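Local coordinates for protein binary enterotoxin of Clostridium perfringens component a (Clostridium perfringens, PDB 5WTZ) that binds NAD+ and, as the enzymatic component of an iota-like binary enterotoxin, ADP-ribosylates actin, at residues 33-44 with 74-85; 226-234 with 285-295. All coordinates share one frame; numbering follows the deposited sequence.

Interaction 1. Residues 33-44 with 74-85; sequences NLSKAESTSINN and EDLKNISTAVKK
Glu38 reaches across from the first turn of helix 36-61 to the far part of helix 70-83, where it meets Thr81 and Lys85. Both helices belong to the first of the two ADP-ribosyltransferase-like parts of the toxin. The axes of segments 36-44 and 74-83 approach to 8.3 Å and cross at -104°. Ser35 caps the first helix, and with Glu38 it forms a capping box.

From CB outward, Glu38 starts beside the path to the other helix rather than aimed at it. CG, placed next to the backbone N and anti to the carbonyl carbon (chi1 -74°), passes the carbonyl O of Asn78 and Thr81 OG1, and the chain then runs on extended. CD lies between Thr81 OG1 and Lys85 NZ, 3.3 Å from each. The hydroxyl of Thr81 points at OE2, but the 2.4 Å from Glu38 OE2 to Thr81 OG1 is implausibly short, and the detail is doubtful. OE1 accepts twice: its anti lone pair faces Ser35 N, while Lys85 NZ comes in on the syn side as a salt bridge, 2.6 Å from Glu38 OE1. The same ammonium also donates to the carbonyl O of Asn33, tying the loop before the helix to Lys85.

Beside this buried carboxylate the packing is apolar. Leu34 CD2 sits 3.6 Å from Ala82 CB, and Ile42 lays CG1 against that methyl and CD1 against Ile79 CG2. Leu181 of strand 179-182 backs both isoleucines.

Farther along, polar groups take over again. Asn78 ND2 donates to Ser41 OG, which in turn donates a hydrogen bond to Asp75 OD1, on its anti lone pair. Asn44 ND2 reaches that same oxygen from the syn side, 2.9 Å away from Asp75 OD1, with amide and carboxylate planes 85° apart.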
loop_
_atom_site.group_PDB
_atom_site.type_symbol
_atom_site.label_atom_id
_atom_site.label_comp_id
_atom_site.label_asym_id
_atom_site.label_seq_id
_atom_site.Cartn_x
_atom_site.Cartn_y
_atom_site.Cartn_z
ATOM N N ASN A 33 23.995 -11.249 -16.714
ATOM C CA ASN A 33 23.825 -11.985 -15.468
ATOM C C ASN A 33 22.457 -12.636 -15.438
ATOM O O ASN A 33 22.083 -13.284 -14.458
ATOM C CB ASN A 33 23.986 -11.064 -14.254
ATOM C CG ASN A 33 25.413 -11.010 -13.742
ATOM O OD1 ASN A 33 26.228 -11.883 -14.044
ATOM N ND2 ASN A 33 25.718 -9.987 -12.954
ATOM N N LEU A 34 21.710 -12.455 -16.520
ATOM C CA LEU A 34 20.320 -12.887 -16.558
ATOM C C LEU A 34 20.165 -14.280 -17.138
ATOM O O LEU A 34 20.768 -14.610 -18.156
ATOM C CB LEU A 34 19.471 -11.898 -17.362
ATOM C CG LEU A 34 19.246 -10.516 -16.742
ATOM C CD1 LEU A 34 18.195 -9.725 -17.526
ATOM C CD2 LEU A 34 18.876 -10.621 -15.269
ATOM N N SER A 35 19.353 -15.099 -16.479
ATOM C CA SER A 35 18.941 -16.366 -17.056
ATOM C C SER A 35 18.102 -16.074 -18.293
ATOM O O SER A 35 17.696 -14.928 -18.516
ATOM C CB SER A 35 18.143 -17.194 -16.049
ATOM O OG SER A 35 16.982 -16.493 -15.635
ATOM N N LYS A 36 17.843 -17.100 -19.101
ATOM C CA LYS A 36 16.959 -16.931 -20.243
ATOM C C LYS A 36 15.579 -16.507 -19.755
ATOM O O LYS A 36 14.916 -15.692 -20.389
ATOM C CB LYS A 36 16.857 -18.215 -21.070
ATOM C CG LYS A 36 15.860 -18.105 -22.211
ATOM C CD LYS A 36 15.901 -19.300 -23.142
ATOM C CE LYS A 36 15.274 -20.533 -22.524
ATOM N NZ LYS A 36 15.186 -21.632 -23.527
ATOM N N ALA A 37 15.162 -17.056 -18.615
ATOM C CA ALA A 37 13.846 -16.757 -18.061
ATOM C C ALA A 37 13.746 -15.298 -17.627
ATOM O O ALA A 37 12.685 -14.687 -17.733
ATOM C CB ALA A 37 13.539 -17.679 -16.898
ATOM N N GLU A 38 14.852 -14.738 -17.151
ATOM C CA GLU A 38 14.868 -13.350 -16.711
ATOM C C GLU A 38 14.852 -12.390 -17.889
ATOM O O GLU A 38 14.153 -11.381 -17.868
ATOM C CB GLU A 38 16.091 -13.076 -15.844
ATOM C CG GLU A 38 16.016 -13.659 -14.454
ATOM C CD GLU A 38 17.289 -13.409 -13.654
ATOM O OE1 GLU A 38 18.383 -13.632 -14.201
ATOM O OE2 GLU A 38 17.200 -12.986 -12.482
ATOM N N SER A 39 15.636 -12.689 -18.915
ATOM C CA SER A 39 15.609 -11.862 -20.108
ATOM C C SER A 39 14.200 -11.825 -20.693
ATOM O O SER A 39 13.674 -10.753 -20.980
ATOM C CB SER A 39 16.617 -12.362 -21.137
ATOM O OG SER A 39 17.907 -11.873 -20.822
ATOM N N THR A 40 13.570 -12.987 -20.826
ATOM C CA THR A 40 12.229 -13.043 -21.403
ATOM C C THR A 40 11.185 -12.406 -20.487
ATOM O O THR A 40 10.176 -11.901 -20.960
ATOM C CB THR A 40 11.806 -14.483 -21.718
ATOM O OG1 THR A 40 11.661 -15.218 -20.500
ATOM C CG2 THR A 40 12.839 -15.154 -22.587
ATOM N N SER A 41 11.420 -12.415 -19.181
ATOM C CA SER A 41 10.479 -11.766 -18.264
ATOM C C SER A 41 10.640 -10.247 -18.280
ATOM O O SER A 41 9.654 -9.515 -18.236
ATOM C CB SER A 41 10.636 -12.308 -16.845
ATOM O OG SER A 41 9.937 -13.536 -16.708
ATOM N N ILE A 42 11.874 -9.769 -18.368
ATOM C CA ILE A 42 12.097 -8.343 -18.573
ATOM C C ILE A 42 11.511 -7.906 -19.923
ATOM O O ILE A 42 10.926 -6.825 -20.041
ATOM C CB ILE A 42 13.597 -7.990 -18.498
ATOM C CG1 ILE A 42 14.073 -8.044 -17.046
ATOM C CG2 ILE A 42 13.875 -6.621 -19.111
ATOM C CD1 ILE A 42 13.242 -7.204 -16.099
ATOM N N ASN A 43 11.647 -8.754 -20.939
ATOM C CA ASN A 43 11.041 -8.465 -22.233
ATOM C C ASN A 43 9.523 -8.387 -22.138
ATOM O O ASN A 43 8.896 -7.557 -22.791
ATOM C CB ASN A 43 11.451 -9.513 -23.271
ATOM C CG ASN A 43 12.721 -9.140 -24.004
ATOM O OD1 ASN A 43 13.007 -7.961 -24.209
ATOM N ND2 ASN A 43 13.481 -10.146 -24.424
ATOM N N ASN A 44 8.937 -9.254 -21.320
ATOM C CA ASN A 44 7.500 -9.225 -21.070
ATOM C C ASN A 44 7.081 -7.932 -20.361
ATOM O O ASN A 44 5.978 -7.431 -20.567
ATOM C CB ASN A 44 7.060 -10.437 -20.236
ATOM C CG ASN A 44 7.085 -11.747 -21.021
ATOM O OD1 ASN A 44 7.191 -11.763 -22.256
ATOM N ND2 ASN A 44 6.967 -12.860 -20.300
ATOM N N GLU A 74 5.661 -16.446 -13.088
ATOM C CA GLU A 74 7.089 -16.493 -13.415
ATOM C C GLU A 74 7.626 -15.096 -13.687
ATOM O O GLU A 74 8.707 -14.732 -13.222
ATOM C CB GLU A 74 7.357 -17.400 -14.624
ATOM C CG GLU A 74 6.796 -18.810 -14.491
ATOM C CD GLU A 74 7.270 -19.515 -13.231
ATOM O OE1 GLU A 74 8.491 -19.748 -13.097
ATOM O OE2 GLU A 74 6.418 -19.830 -12.369
ATOM N N ASP A 75 6.865 -14.314 -14.443
ATOM C CA ASP A 75 7.220 -12.924 -14.681
ATOM C C ASP A 75 7.432 -12.158 -13.372
ATOM O O ASP A 75 8.449 -11.473 -13.205
ATOM C CB ASP A 75 6.150 -12.251 -15.533
ATOM C CG ASP A 75 6.111 -12.811 -16.937
ATOM O OD1 ASP A 75 7.186 -13.195 -17.434
ATOM O OD2 ASP A 75 5.018 -12.877 -17.540
ATOM N N LEU A 76 6.492 -12.287 -12.443
ATOM C CA LEU A 76 6.621 -11.609 -11.158
ATOM C C LEU A 76 7.906 -12.037 -10.440
ATOM O O LEU A 76 8.650 -11.197 -9.937
ATOM C CB LEU A 76 5.398 -11.875 -10.277
ATOM C CG LEU A 76 4.098 -11.194 -10.712
ATOM C CD1 LEU A 76 3.003 -11.435 -9.702
ATOM C CD2 LEU A 76 4.306 -9.707 -10.923
ATOM N N LYS A 77 8.174 -13.341 -10.414
ATOM C CA LYS A 77 9.367 -13.860 -9.753
ATOM C C LYS A 77 10.647 -13.406 -10.456
ATOM O O LYS A 77 11.588 -12.944 -9.812
ATOM C CB LYS A 77 9.329 -15.393 -9.693
ATOM C CG LYS A 77 8.102 -15.981 -8.998
ATOM C CD LYS A 77 7.983 -17.485 -9.272
ATOM C CE LYS A 77 6.699 -18.079 -8.692
ATOM N NZ LYS A 77 6.765 -18.265 -7.215
ATOM N N ASN A 78 10.672 -13.526 -11.782
ATOM C CA ASN A 78 11.900 -13.300 -12.544
ATOM C C ASN A 78 12.289 -11.827 -12.691
ATOM O O ASN A 78 13.472 -11.509 -12.748
ATOM C CB ASN A 78 11.794 -13.931 -13.940
ATOM C CG ASN A 78 11.486 -15.421 -13.895
ATOM O OD1 ASN A 78 11.719 -16.091 -12.887
ATOM N ND2 ASN A 78 10.947 -15.944 -14.991
ATOM N N ILE A 79 11.309 -10.928 -12.774
ATOM C CA ILE A 79 11.627 -9.512 -12.916
ATOM C C ILE A 79 12.355 -9.055 -11.662
ATOM O O ILE A 79 13.343 -8.313 -11.722
ATOM C CB ILE A 79 10.362 -8.655 -13.150
ATOM C CG1 ILE A 79 9.773 -8.976 -14.523
ATOM C CG2 ILE A 79 10.699 -7.183 -13.109
ATOM C CD1 ILE A 79 8.338 -8.547 -14.685
ATOM N N SER A 80 11.873 -9.553 -10.532
ATOM C CA SER A 80 12.405 -9.209 -9.219
ATOM C C SER A 80 13.861 -9.678 -9.033
ATOM O O SER A 80 14.706 -8.904 -8.586
ATOM C CB SER A 80 11.496 -9.793 -8.135
ATOM O OG SER A 80 11.852 -9.331 -6.842
ATOM N N THR A 81 14.171 -10.925 -9.383
ATOM C CA THR A 81 15.562 -11.379 -9.277
ATOM C C THR A 81 16.457 -10.633 -10.262
ATOM O O THR A 81 17.635 -10.395 -9.989
ATOM C CB THR A 81 15.719 -12.891 -9.528
ATOM O OG1 THR A 81 15.447 -13.184 -10.906
ATOM C CG2 THR A 81 14.793 -13.685 -8.629
ATOM N N ALA A 82 15.897 -10.263 -11.409
ATOM C CA ALA A 82 16.656 -9.540 -12.417
ATOM C C ALA A 82 17.110 -8.182 -11.888
ATOM O O ALA A 82 18.306 -7.872 -11.917
ATOM C CB ALA A 82 15.833 -9.371 -13.693
ATOM N N VAL A 83 16.173 -7.380 -11.384
ATOM C CA VAL A 83 16.525 -6.040 -10.915
ATOM C C VAL A 83 17.403 -6.089 -9.664
ATOM O O VAL A 83 18.217 -5.194 -9.444
ATOM C CB VAL A 83 15.270 -5.165 -10.636
ATOM C CG1 VAL A 83 14.526 -4.873 -11.941
ATOM C CG2 VAL A 83 14.355 -5.811 -9.593
ATOM N N LYS A 84 17.265 -7.140 -8.861
ATOM C CA LYS A 84 18.111 -7.296 -7.675
ATOM C C LYS A 84 19.576 -7.517 -8.035
ATOM O O LYS A 84 20.446 -7.433 -7.172
ATOM C CB LYS A 84 17.612 -8.449 -6.795
ATOM C CG LYS A 84 16.420 -8.076 -5.933
ATOM C CD LYS A 84 15.838 -9.273 -5.202
ATOM C CE LYS A 84 14.697 -8.831 -4.303
ATOM N NZ LYS A 84 13.626 -9.854 -4.142
ATOM N N LYS A 85 19.849 -7.798 -9.305
ATOM C CA LYS A 85 21.225 -7.951 -9.770
ATOM C C LYS A 85 21.767 -6.607 -10.240
ATOM O O LYS A 85 22.886 -6.516 -10.746
ATOM C CB LYS A 85 21.308 -8.984 -10.901
ATOM C CG LYS A 85 20.804 -10.372 -10.525
ATOM C CD LYS A 85 20.839 -11.329 -11.717
ATOM C CE LYS A 85 20.329 -12.718 -11.329
ATOM N NZ LYS A 85 20.363 -13.682 -12.474
#

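Interaction 2. Residues 226-234 with 285-295; sequences WGEENYAPW and ALKKRKIPEDI
Trp226, Tyr231 and Trp234 of helix 220-237 each send a hydrogen bond to residues 285-295. Trp226 NE1 gives its N-H to Glu293 OE2 at 2.7 Å; the oxygen lies in the indole plane, but the indole comes in from above the carboxylate plane. Tyr231 OH donates to the carbonyl O of Arg289. Trp234, its side chain about 12 Å from the bound NAD, points NE1 almost straight at Ala285 O (3.0 Å, 169° at the hydrogen), and Lys288 N reaches this carbonyl from the opposite face. One water adds a bridge, donating to Asn230 OD1 and Glu293 OE2.

The apolar contacts centre on Trp226. With CG anti to the backbone N (chi1 -174°), its ring reaches Ile295 CD1, which makes a CH-pi contact over the six-membered ring, 3.6 Å from its centroid. Ile291 CD1 is at the edge. The opposite face has a polar neighbour: Asn230 ND2 lies above its rim, held by donating to Trp226 O.

Arg289 supplies the flat-group packing. Its chain passes CD over one face of Tyr231, then bends at chi3 (-88°), and the guanidinium receives Pro233 CG over one face.

Together these contacts seat the helix on the end of helix 272-286 and the connection into edge strand 295-301 of the NAD-binding ADP-ribosyltransferase fold.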
loop_
_atom_site.group_PDB
_atom_site.type_symbol
_atom_site.label_atom_id
_atom_site.label_comp_id
_atom_site.label_asym_id
_atom_site.label_seq_id
_atom_site.Cartn_x
_atom_site.Cartn_y
_atom_site.Cartn_z
ATOM N N TRP A 226 7.632 -12.470 12.960
ATOM C CA TRP A 226 7.464 -11.143 13.546
ATOM C C TRP A 226 6.471 -11.183 14.704
ATOM O O TRP A 226 6.745 -10.663 15.792
ATOM C CB TRP A 226 7.012 -10.146 12.475
ATOM C CG TRP A 226 6.944 -8.729 12.972
ATOM C CD1 TRP A 226 7.949 -7.802 12.952
ATOM C CD2 TRP A 226 5.813 -8.082 13.558
ATOM N NE1 TRP A 226 7.510 -6.618 13.495
ATOM C CE2 TRP A 226 6.194 -6.766 13.874
ATOM C CE3 TRP A 226 4.501 -8.490 13.847
ATOM C CZ2 TRP A 226 5.330 -5.857 14.468
ATOM C CZ3 TRP A 226 3.641 -7.586 14.429
ATOM C CH2 TRP A 226 4.058 -6.283 14.735
ATOM N N GLY A 227 5.324 -11.820 14.482
ATOM C CA GLY A 227 4.326 -11.965 15.528
ATOM C C GLY A 227 4.862 -12.655 16.773
ATOM O O GLY A 227 4.675 -12.176 17.894
ATOM N N GLU A 228 5.548 -13.778 16.570
ATOM C CA GLU A 228 6.158 -14.514 17.662
ATOM C C GLU A 228 7.210 -13.695 18.409
ATOM O O GLU A 228 7.215 -13.662 19.636
ATOM C CB GLU A 228 6.787 -15.809 17.132
ATOM C CG GLU A 228 7.542 -16.608 18.176
ATOM C CD GLU A 228 6.623 -17.268 19.190
ATOM O OE1 GLU A 228 5.403 -17.369 18.920
ATOM O OE2 GLU A 228 7.124 -17.683 20.260
ATOM N N GLU A 229 8.117 -13.058 17.679
ATOM C CA GLU A 229 9.223 -12.353 18.308
ATOM C C GLU A 229 8.716 -11.199 19.156
ATOM O O GLU A 229 9.231 -10.926 20.237
ATOM C CB GLU A 229 10.205 -11.816 17.256
ATOM C CG GLU A 229 11.001 -12.868 16.512
ATOM C CD GLU A 229 12.032 -12.255 15.580
ATOM O OE1 GLU A 229 12.744 -11.325 16.016
ATOM O OE2 GLU A 229 12.123 -12.695 14.412
ATOM N N ASN A 230 7.697 -10.519 18.652
ATOM C CA ASN A 230 7.267 -9.288 19.271
ATOM C C ASN A 230 6.118 -9.472 20.240
ATOM O O ASN A 230 5.949 -8.646 21.132
ATOM C CB ASN A 230 6.902 -8.256 18.195
ATOM C CG ASN A 230 8.125 -7.728 17.463
ATOM O OD1 ASN A 230 8.921 -6.972 18.021
ATOM N ND2 ASN A 230 8.278 -8.124 16.212
ATOM N N TYR A 231 5.340 -10.548 20.106
ATOM C CA TYR A 231 4.182 -10.685 20.991
ATOM C C TYR A 231 4.119 -11.976 21.812
ATOM O O TYR A 231 3.174 -12.179 22.581
ATOM C CB TYR A 231 2.899 -10.468 20.166
ATOM C CG TYR A 231 2.711 -8.990 19.948
ATOM C CD1 TYR A 231 2.095 -8.204 20.918
ATOM C CD2 TYR A 231 3.224 -8.356 18.812
ATOM C CE1 TYR A 231 1.963 -6.833 20.745
ATOM C CE2 TYR A 231 3.101 -6.986 18.638
ATOM C CZ TYR A 231 2.466 -6.232 19.608
ATOM O OH TYR A 231 2.336 -4.876 19.437
ATOM N N ALA A 232 5.132 -12.826 21.701
ATOM C CA ALA A 232 5.254 -13.912 22.671
ATOM C C ALA A 232 5.385 -13.378 24.112
ATOM O O ALA A 232 4.702 -13.878 25.008
ATOM C CB ALA A 232 6.428 -14.814 22.331
ATOM N N PRO A 233 6.237 -12.356 24.351
ATOM C CA PRO A 233 6.272 -11.879 25.739
ATOM C C PRO A 233 4.953 -11.226 26.170
ATOM O O PRO A 233 4.595 -11.318 27.346
ATOM C CB PRO A 233 7.406 -10.846 25.739
ATOM C CG PRO A 233 8.184 -11.105 24.475
ATOM C CD PRO A 233 7.173 -11.597 23.498
ATOM N N TRP A 234 4.254 -10.585 25.234
ATOM C CA TRP A 234 2.956 -9.968 25.510
ATOM C C TRP A 234 1.961 -10.991 26.051
ATOM O O TRP A 234 1.309 -10.763 27.073
ATOM C CB TRP A 234 2.401 -9.308 24.244
ATOM C CG TRP A 234 0.962 -8.856 24.336
ATOM C CD1 TRP A 234 0.497 -7.675 24.860
ATOM C CD2 TRP A 234 -0.191 -9.550 23.842
ATOM N NE1 TRP A 234 -0.872 -7.600 24.731
ATOM C CE2 TRP A 234 -1.322 -8.745 24.128
ATOM C CE3 TRP A 234 -0.382 -10.782 23.206
ATOM C CZ2 TRP A 234 -2.620 -9.130 23.791
ATOM C CZ3 TRP A 234 -1.671 -11.159 22.872
ATOM C CH2 TRP A 234 -2.773 -10.336 23.168
ATOM N N ALA A 285 -5.691 -5.153 27.764
ATOM C CA ALA A 285 -4.722 -6.068 27.162
ATOM C C ALA A 285 -3.993 -5.431 25.977
ATOM O O ALA A 285 -2.772 -5.579 25.810
ATOM C CB ALA A 285 -5.418 -7.346 26.714
ATOM N N LEU A 286 -4.743 -4.712 25.150
ATOM C CA LEU A 286 -4.188 -4.174 23.918
ATOM C C LEU A 286 -3.271 -2.961 24.165
ATOM O O LEU A 286 -2.601 -2.491 23.255
ATOM C CB LEU A 286 -5.324 -3.805 22.963
ATOM C CG LEU A 286 -6.173 -4.984 22.503
ATOM C CD1 LEU A 286 -7.355 -4.564 21.636
ATOM C CD2 LEU A 286 -5.310 -5.995 21.752
ATOM N N LYS A 287 -3.221 -2.485 25.403
ATOM C CA LYS A 287 -2.348 -1.377 25.774
ATOM C C LYS A 287 -1.025 -1.873 26.358
ATOM O O LYS A 287 -0.161 -1.072 26.716
ATOM C CB LYS A 287 -3.034 -0.454 26.799
ATOM C CG LYS A 287 -4.272 0.273 26.273
ATOM C CD LYS A 287 -4.895 1.087 27.386
ATOM C CE LYS A 287 -5.976 2.009 26.837
ATOM N NZ LYS A 287 -7.175 1.245 26.436
ATOM N N LYS A 288 -0.858 -3.189 26.462
ATOM C CA LYS A 288 0.249 -3.732 27.259
ATOM C C LYS A 288 1.572 -3.822 26.483
ATOM O O LYS A 288 2.653 -3.828 27.085
ATOM C CB LYS A 288 -0.135 -5.097 27.841
ATOM C CG LYS A 288 -1.168 -4.974 28.962
ATOM C CD LYS A 288 -1.539 -6.294 29.592
ATOM C CE LYS A 288 -0.457 -6.794 30.515
ATOM N NZ LYS A 288 -0.966 -7.931 31.342
ATOM N N ARG A 289 1.506 -3.884 25.162
ATOM C CA ARG A 289 2.725 -3.813 24.376
ATOM C C ARG A 289 2.462 -3.145 23.037
ATOM O O ARG A 289 1.958 -3.782 22.111
ATOM C CB ARG A 289 3.327 -5.203 24.175
ATOM C CG ARG A 289 4.610 -5.196 23.353
ATOM C CD ARG A 289 5.159 -6.598 23.189
ATOM N NE ARG A 289 6.053 -6.990 24.279
ATOM C CZ ARG A 289 7.374 -7.108 24.163
ATOM N NH1 ARG A 289 7.966 -6.876 22.999
ATOM N NH2 ARG A 289 8.102 -7.466 25.210
ATOM N N LYS A 290 2.782 -1.853 22.957
ATOM C CA LYS A 290 2.566 -1.048 21.757
ATOM C C LYS A 290 3.289 -1.625 20.564
ATOM O O LYS A 290 4.383 -2.176 20.697
ATOM C CB LYS A 290 3.034 0.391 21.973
ATOM C CG LYS A 290 2.137 1.186 22.905
ATOM C CD LYS A 290 2.756 2.529 23.160
ATOM C CE LYS A 290 1.839 3.456 23.952
ATOM N NZ LYS A 290 0.681 3.909 23.130
ATOM N N ILE A 291 2.662 -1.508 19.396
ATOM C CA ILE A 291 3.301 -1.896 18.134
ATOM C C ILE A 291 4.723 -1.305 18.069
ATOM O O ILE A 291 4.899 -0.094 18.151
ATOM C CB ILE A 291 2.449 -1.428 16.933
ATOM C CG1 ILE A 291 1.095 -2.141 16.934
ATOM C CG2 ILE A 291 3.166 -1.676 15.607
ATOM C CD1 ILE A 291 1.144 -3.592 16.488
ATOM N N PRO A 292 5.746 -2.174 17.973
ATOM C CA PRO A 292 7.164 -1.807 18.132
ATOM C C PRO A 292 7.818 -1.124 16.916
ATOM O O PRO A 292 8.910 -0.575 17.074
ATOM C CB PRO A 292 7.836 -3.154 18.388
ATOM C CG PRO A 292 7.015 -4.106 17.604
ATOM C CD PRO A 292 5.584 -3.624 17.774
ATOM N N GLU A 293 7.183 -1.196 15.745
ATOM C CA GLU A 293 7.663 -0.557 14.516
ATOM C C GLU A 293 6.496 -0.436 13.551
ATOM O O GLU A 293 5.563 -1.257 13.601
ATOM C CB GLU A 293 8.781 -1.369 13.869
ATOM C CG GLU A 293 8.322 -2.752 13.399
ATOM C CD GLU A 293 9.480 -3.623 12.954
ATOM O OE1 GLU A 293 10.325 -3.130 12.180
ATOM O OE2 GLU A 293 9.557 -4.787 13.399
ATOM N N ASP A 294 6.553 0.564 12.672
ATOM C CA ASP A 294 5.505 0.787 11.681
ATOM C C ASP A 294 5.314 -0.499 10.898
ATOM O O ASP A 294 6.292 -1.130 10.470
ATOM C CB ASP A 294 5.844 1.938 10.725
ATOM C CG ASP A 294 5.689 3.323 11.368
ATOM O OD1 ASP A 294 5.811 3.454 12.610
ATOM O OD2 ASP A 294 5.469 4.292 10.612
ATOM N N ILE A 295 4.056 -0.890 10.731
ATOM C CA ILE A 295 3.714 -2.104 10.001
ATOM C C ILE A 295 2.473 -1.831 9.137
ATOM O O ILE A 295 1.629 -0.988 9.473
ATOM C CB ILE A 295 3.484 -3.314 10.967
ATOM C CG1 ILE A 295 3.442 -4.636 10.195
ATOM C CG2 ILE A 295 2.263 -3.112 11.870
ATOM C CD1 ILE A 295 3.553 -5.890 11.096
HETATM O O HOH W 1 10.445 -5.150 16.171
#

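How the interactions relate
From the N terminus, after helices 3-7 and 16-31, the chain enters interaction 1: helix 36-61 leads into helix 70-83, and the contact closes a largely helical excursion before strand 92-98 begins the first five-stranded sheet. That sheet is complete by strand 201-211. Only then does helix 220-237 open interaction 2, whose loop runs through helices 240-263 and 272-286 and closes at the start of strand 295-301, the edge of the second sheet. The two loops neither nest nor cross, and their centres are 37 Å apart. Interaction 1 ties two helices together; interaction 2 joins a helix to a helix end, a connection and a strand start. Both sheets share strand order 1-3-5-4-2, and NAD sits in the second part.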